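Local coordinates for protein 5-formaminoimidazole-4-carboxamide-1-(beta)-D-ribofuranosyl 5'-monophosphate synthetase (Methanocaldococcus jannaschii, PDB 2R7L) that catalyses the ATP- and formate-dependent formylation of AICAR to FAICAR, without folates, in the de novo synthesis of IMP, at residues C99-D102 with N103-S107; F113-R116 with R117-R120. All blocks are in the same frame, centred on the assembly; numbering follows the deposited sequence.

In the fold
The chain leaves strand 87-89, at the edge of the parallel sheet, and runs through helix 93-99. Contact 1 (99-107) lies where that helix breaks at Gly-100 and helix 101-106 starts. Contact 2 (113-120) follows in the connection to helix 125-135. Both are local turns of continuous chain. They close no long loop, and they stand in series without crossing. Their centres are about 11 Å apart. The salt bridge of Arg-120 with Asp-102 and the bond of Arg-116 NE to Val-104 O tie contact 2 back to helix 101-106. Contact 2 also reaches strand 87-89 through a backbone bond of Phe-113 with Val-89. It meets the C-terminal tail at Ile-359 and Ser-361.

Contact 1: residues C99-D102 with N103-S107; sequences CGLD and NVENS
Cys-99 and Asn-103 meet at a helix-to-helix junction, where helix 93-99 ends and helix 101-106 begins. The amide ND2 of Asn-103 donates to Cys-99 O at 2.9 Å. The bond is fairly straight, 158° at the hydrogen, and the oxygen lies close to the plane of the amide. CG of Asn-103 sits beside its own backbone N (chi1 -67°), which swings the amide back to the last residue of the earlier helix. The first backbone bond of the second helix runs from Val-104 N to Gly-100 O, at 2.8 Å. Gly-100 ends the first helix with positive phi and is the N-cap of the second. A side chain there would jam against the carbonyl oxygen of Cys-99. SG of Cys-99 packs on CG2 of Val-104 at 3.7 Å, an apolar contact across the junction. On another side of the helix, Leu-101 and Glu-105 lie alongside each other. CD1 of Leu-101 is 3.4 Å from OE2 of Glu-105, and CG of Glu-105 rests against Leu-101 O. Two residues on, Asn-106 N donates to Asp-102 O at 3.3 Å. The next shell comes from the following loop. Asp-102 OD1 forms a salt bridge with Arg-120 NH1, and the carboxylate of Glu-105 has a long, weak ion pair with Arg-117. Val-104 O accepts a hydrogen bond from Arg-116 NE.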
ATOM      1  N   CYS A  99     -12.451 -35.318 -10.572  1.00 48.89           N
ATOM      2  CA  CYS A  99     -13.823 -35.552 -10.146  1.00 56.10           C
ATOM      3  C   CYS A  99     -14.568 -36.360 -11.204  1.00 57.25           C
ATOM      4  O   CYS A  99     -15.311 -37.286 -10.884  1.00 59.10           O
ATOM      5  CB  CYS A  99     -14.532 -34.214  -9.902  1.00 56.72           C
ATOM      6  SG  CYS A  99     -16.233 -34.320  -9.293  1.00 54.73           S
ATOM      7  N   GLY A 100     -14.349 -35.994 -12.464  1.00 51.88           N
ATOM      8  CA  GLY A 100     -15.029 -36.603 -13.591  1.00 36.13           C
ATOM      9  C   GLY A 100     -16.087 -35.668 -14.119  1.00 38.76           C
ATOM     10  O   GLY A 100     -17.019 -35.316 -13.404  1.00 44.89           O
ATOM     11  N   LEU A 101     -15.950 -35.257 -15.372  1.00 38.94           N
ATOM     12  CA  LEU A 101     -16.868 -34.284 -15.961  1.00 45.82           C
ATOM     13  C   LEU A 101     -18.332 -34.723 -15.901  1.00 53.00           C
ATOM     14  O   LEU A 101     -19.239 -33.888 -15.833  1.00 53.45           O
ATOM     15  CB  LEU A 101     -16.465 -33.964 -17.401  1.00 43.53           C
ATOM     16  CG  LEU A 101     -17.414 -33.034 -18.158  1.00 42.70           C
ATOM     17  CD1 LEU A 101     -17.521 -31.669 -17.475  1.00 42.02           C
ATOM     18  CD2 LEU A 101     -16.975 -32.881 -19.602  1.00 48.81           C
ATOM     19  N   ASP A 102     -18.566 -36.031 -15.932  1.00 57.66           N
ATOM     20  CA  ASP A 102     -19.928 -36.537 -15.837  1.00 58.49           C
ATOM     21  C   ASP A 102     -20.429 -36.432 -14.402  1.00 53.31           C
ATOM     22  O   ASP A 102     -21.538 -35.959 -14.162  1.00 46.70           O
ATOM     23  CB  ASP A 102     -20.023 -37.969 -16.363  1.00 69.34           C
ATOM     24  CG  ASP A 102     -20.169 -38.022 -17.876  1.00 78.64           C
ATOM     25  OD1 ASP A 102     -20.585 -37.004 -18.472  1.00 83.75           O
ATOM     26  OD2 ASP A 102     -19.873 -39.079 -18.470  1.00 84.72           O
ATOM     27  N   ASN A 103     -19.600 -36.863 -13.455  1.00 47.97           N
ATOM     28  CA  ASN A 103     -19.870 -36.642 -12.042  1.00 50.90           C
ATOM     29  C   ASN A 103     -20.081 -35.160 -11.717  1.00 52.24           C
ATOM     30  O   ASN A 103     -20.858 -34.825 -10.830  1.00 57.65           O
ATOM     31  CB  ASN A 103     -18.732 -37.192 -11.185  1.00 52.08           C
ATOM     32  CG  ASN A 103     -18.626 -38.702 -11.251  1.00 57.26           C
ATOM     33  OD1 ASN A 103     -19.593 -39.395 -11.576  1.00 60.90           O
ATOM     34  ND2 ASN A 103     -17.447 -39.225 -10.930  1.00 56.50           N
ATOM     35  N   VAL A 104     -19.391 -34.276 -12.437  1.00 52.12           N
ATOM     36  CA  VAL A 104     -19.523 -32.838 -12.216  1.00 45.90           C
ATOM     37  C   VAL A 104     -20.876 -32.332 -12.701  1.00 52.49           C
ATOM     38  O   VAL A 104     -21.469 -31.445 -12.088  1.00 58.70           O
ATOM     39  CB  VAL A 104     -18.403 -32.024 -12.918  1.00 42.64           C
ATOM     40  CG1 VAL A 104     -18.715 -30.539 -12.871  1.00 45.37           C
ATOM     41  CG2 VAL A 104     -17.046 -32.296 -12.284  1.00 40.76           C
ATOM     42  N   GLU A 105     -21.369 -32.898 -13.797  1.00 50.98           N
ATOM     43  CA  GLU A 105     -22.594 -32.391 -14.420  1.00 49.58           C
ATOM     44  C   GLU A 105     -23.870 -32.826 -13.700  1.00 45.56           C
ATOM     45  O   GLU A 105     -24.892 -32.145 -13.801  1.00 45.39           O
ATOM     46  CB  GLU A 105     -22.674 -32.793 -15.897  1.00 50.21           C
ATOM     47  CG  GLU A 105     -21.544 -32.260 -16.765  1.00 55.14           C
ATOM     48  CD  GLU A 105     -21.626 -30.764 -16.990  1.00 57.69           C
ATOM     49  OE1 GLU A 105     -22.749 -30.242 -17.140  1.00 65.15           O
ATOM     50  OE2 GLU A 105     -20.564 -30.109 -17.024  1.00 59.20           O
ATOM     51  N   ASN A 106     -23.816 -33.950 -12.984  1.00 46.79           N
ATOM     52  CA  ASN A 106     -25.023 -34.496 -12.353  1.00 57.03           C
ATOM     53  C   ASN A 106     -24.845 -35.354 -11.087  1.00 59.03           C
ATOM     54  O   ASN A 106     -25.782 -36.014 -10.646  1.00 65.66           O
ATOM     55  CB  ASN A 106     -25.888 -35.235 -13.387  1.00 60.21           C
ATOM     56  CG  ASN A 106     -25.063 -36.025 -14.392  1.00 59.63           C
ATOM     57  OD1 ASN A 106     -24.249 -36.873 -14.022  1.00 60.32           O
ATOM     58  ND2 ASN A 106     -25.288 -35.758 -15.676  1.00 56.95           N
ATOM     59  N   SER A 107     -23.658 -35.330 -10.493  1.00 60.41           N
ATOM     60  CA  SER A 107     -23.413 -36.088  -9.269  1.00 56.57           C
ATOM     61  C   SER A 107     -22.762 -35.232  -8.172  1.00 60.27           C
ATOM     62  O   SER A 107     -22.693 -35.645  -7.013  1.00 58.52           O
ATOM     63  CB  SER A 107     -22.553 -37.315  -9.579  1.00 60.65           C
ATOM     64  OG  SER A 107     -21.999 -37.887  -8.406  1.00 59.58           O
TER

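Contact 2: residues F113-R116 with R117-R120; sequences FGNR and RILR
An Asx turn that begins at Asn-115 opens the helically curved segment 117-120 in the loop between helices 101-106 and 125-135. Asn-115 OD1 accepts weak bonds from two successive backbone amides, Arg-117 N at 3.0 Å and Ile-118 N at 3.4 Å. With chi1 at 173° CG stands opposite the backbone N, and this brings OD1 to both amides. Ile-118 N also bonds to Asn-115 O at 3.2 Å, coming from above the carbonyl plane. The two side chains cross at about a right angle, with CB of Ile-118 3.7 Å from Asn-115 ND2. CG2 of Ile-118 presses on Asn-115 O at 3.1 Å. An overlapping turn is held by a weak bond of 3.5 Å from Leu-119 N to Arg-116 O. Outside the turn, Asn-115 ND2 donates to Gly-289 O, and Arg-116 NH1 forms a salt bridge with the C-terminal carboxylate of Ser-361. Replacing Asn-115 with a leucine would probably leave Arg-117 N without its side-chain acceptor and take from Gly-289 O the bond from ND2. One buried carboxamide thus uses its oxygen to shape the turn and its nitrogen to tie the turn to a distant loop.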
ATOM      1  N   PHE A 113     -18.944 -21.952  -8.684  1.00 33.69           N
ATOM      2  CA  PHE A 113     -18.821 -20.704  -9.425  1.00 31.90           C
ATOM      3  C   PHE A 113     -18.699 -21.003 -10.921  1.00 38.48           C
ATOM      4  O   PHE A 113     -17.892 -21.835 -11.324  1.00 35.48           O
ATOM      5  CB  PHE A 113     -17.603 -19.908  -8.941  1.00 30.94           C
ATOM      6  CG  PHE A 113     -17.441 -18.582  -9.625  1.00 31.97           C
ATOM      7  CD1 PHE A 113     -18.169 -17.478  -9.208  1.00 30.17           C
ATOM      8  CD2 PHE A 113     -16.568 -18.439 -10.691  1.00 30.78           C
ATOM      9  CE1 PHE A 113     -18.027 -16.252  -9.839  1.00 31.51           C
ATOM     10  CE2 PHE A 113     -16.422 -17.218 -11.328  1.00 32.21           C
ATOM     11  CZ  PHE A 113     -17.148 -16.118 -10.895  1.00 34.26           C
ATOM     12  N   GLY A 114     -19.502 -20.325 -11.735  1.00 38.49           N
ATOM     13  CA  GLY A 114     -19.475 -20.526 -13.179  1.00 45.16           C
ATOM     14  C   GLY A 114     -20.712 -21.197 -13.763  1.00 49.13           C
ATOM     15  O   GLY A 114     -21.672 -21.499 -13.048  1.00 42.15           O
ATOM     16  N   ASN A 115     -20.681 -21.422 -15.075  1.00 46.47           N
ATOM     17  CA  ASN A 115     -21.781 -22.068 -15.787  1.00 42.97           C
ATOM     18  C   ASN A 115     -21.482 -23.551 -15.965  1.00 45.37           C
ATOM     19  O   ASN A 115     -20.684 -23.938 -16.812  1.00 48.12           O
ATOM     20  CB  ASN A 115     -22.034 -21.381 -17.136  1.00 41.94           C
ATOM     21  CG  ASN A 115     -23.057 -22.116 -17.989  1.00 42.37           C
ATOM     22  OD1 ASN A 115     -23.533 -23.180 -17.614  1.00 42.98           O
ATOM     23  ND2 ASN A 115     -23.393 -21.548 -19.145  1.00 34.04           N
ATOM     24  N   ARG A 116     -22.130 -24.368 -15.144  1.00 45.42           N
ATOM     25  CA  ARG A 116     -21.876 -25.803 -15.065  1.00 46.42           C
ATOM     26  C   ARG A 116     -22.069 -26.536 -16.394  1.00 54.02           C
ATOM     27  O   ARG A 116     -21.320 -27.458 -16.712  1.00 51.47           O
ATOM     28  CB  ARG A 116     -22.814 -26.410 -14.026  1.00 46.37           C
ATOM     29  CG  ARG A 116     -22.327 -27.678 -13.391  1.00 42.69           C
ATOM     30  CD  ARG A 116     -23.394 -28.205 -12.460  1.00 49.08           C
ATOM     31  NE  ARG A 116     -22.832 -29.013 -11.386  1.00 52.12           N
ATOM     32  CZ  ARG A 116     -22.712 -28.604 -10.129  1.00 52.28           C
ATOM     33  NH1 ARG A 116     -23.125 -27.389  -9.782  1.00 54.98           N
ATOM     34  NH2 ARG A 116     -22.188 -29.411  -9.218  1.00 53.24           N
ATOM     35  N   ARG A 117     -23.085 -26.133 -17.152  1.00 54.09           N
ATOM     36  CA  ARG A 117     -23.418 -26.794 -18.411  1.00 59.43           C
ATOM     37  C   ARG A 117     -22.314 -26.604 -19.455  1.00 57.79           C
ATOM     38  O   ARG A 117     -22.042 -27.497 -20.257  1.00 53.68           O
ATOM     39  CB  ARG A 117     -24.744 -26.258 -18.966  1.00 63.19           C
ATOM     40  CG  ARG A 117     -25.968 -26.460 -18.069  1.00 73.74           C
ATOM     41  CD  ARG A 117     -26.474 -27.905 -18.070  1.00 78.50           C
ATOM     42  NE  ARG A 117     -25.986 -28.659 -16.917  1.00 83.72           N
ATOM     43  CZ  ARG A 117     -26.281 -29.932 -16.666  1.00 87.87           C
ATOM     44  NH1 ARG A 117     -27.069 -30.615 -17.491  1.00 87.68           N
ATOM     45  NH2 ARG A 117     -25.783 -30.525 -15.588  1.00 87.38           N
ATOM     46  N   ILE A 118     -21.672 -25.440 -19.428  1.00 50.90           N
ATOM     47  CA  ILE A 118     -20.737 -25.061 -20.479  1.00 41.40           C
ATOM     48  C   ILE A 118     -19.375 -25.738 -20.350  1.00 41.34           C
ATOM     49  O   ILE A 118     -18.545 -25.654 -21.250  1.00 41.37           O
ATOM     50  CB  ILE A 118     -20.587 -23.528 -20.581  1.00 46.60           C
ATOM     51  CG1 ILE A 118     -20.233 -23.128 -22.011  1.00 45.43           C
ATOM     52  CG2 ILE A 118     -19.574 -23.004 -19.567  1.00 43.38           C
ATOM     53  CD1 ILE A 118     -20.057 -21.654 -22.202  1.00 41.49           C
ATOM     54  N   LEU A 119     -19.151 -26.435 -19.245  1.00 35.47           N
ATOM     55  CA  LEU A 119     -17.902 -27.151 -19.059  1.00 41.00           C
ATOM     56  C   LEU A 119     -17.792 -28.297 -20.063  1.00 47.33           C
ATOM     57  O   LEU A 119     -16.701 -28.802 -20.333  1.00 41.53           O
ATOM     58  CB  LEU A 119     -17.788 -27.680 -17.624  1.00 39.52           C
ATOM     59  CG  LEU A 119     -17.744 -26.641 -16.490  1.00 44.65           C
ATOM     60  CD1 LEU A 119     -17.553 -27.324 -15.146  1.00 36.22           C
ATOM     61  CD2 LEU A 119     -16.654 -25.605 -16.721  1.00 35.32           C
ATOM     62  N   ARG A 120     -18.932 -28.699 -20.609  1.00 46.52           N
ATOM     63  CA  ARG A 120     -18.978 -29.795 -21.561  1.00 49.44           C
ATOM     64  C   ARG A 120     -18.580 -29.296 -22.944  1.00 49.01           C
ATOM     65  O   ARG A 120     -18.011 -30.035 -23.742  1.00 51.01           O
ATOM     66  CB  ARG A 120     -20.373 -30.414 -21.593  1.00 48.36           C
ATOM     67  CG  ARG A 120     -20.356 -31.883 -21.930  1.00 51.09           C
ATOM     68  CD  ARG A 120     -21.736 -32.485 -21.884  1.00 49.88           C
ATOM     69  NE  ARG A 120     -22.016 -33.235 -20.658  1.00 47.49           N
ATOM     70  CZ  ARG A 120     -21.255 -34.212 -20.175  1.00 38.21           C
ATOM     71  NH1 ARG A 120     -21.618 -34.842 -19.067  1.00 46.35           N
ATOM     72  NH2 ARG A 120     -20.126 -34.552 -20.781  1.00 38.88           N
TER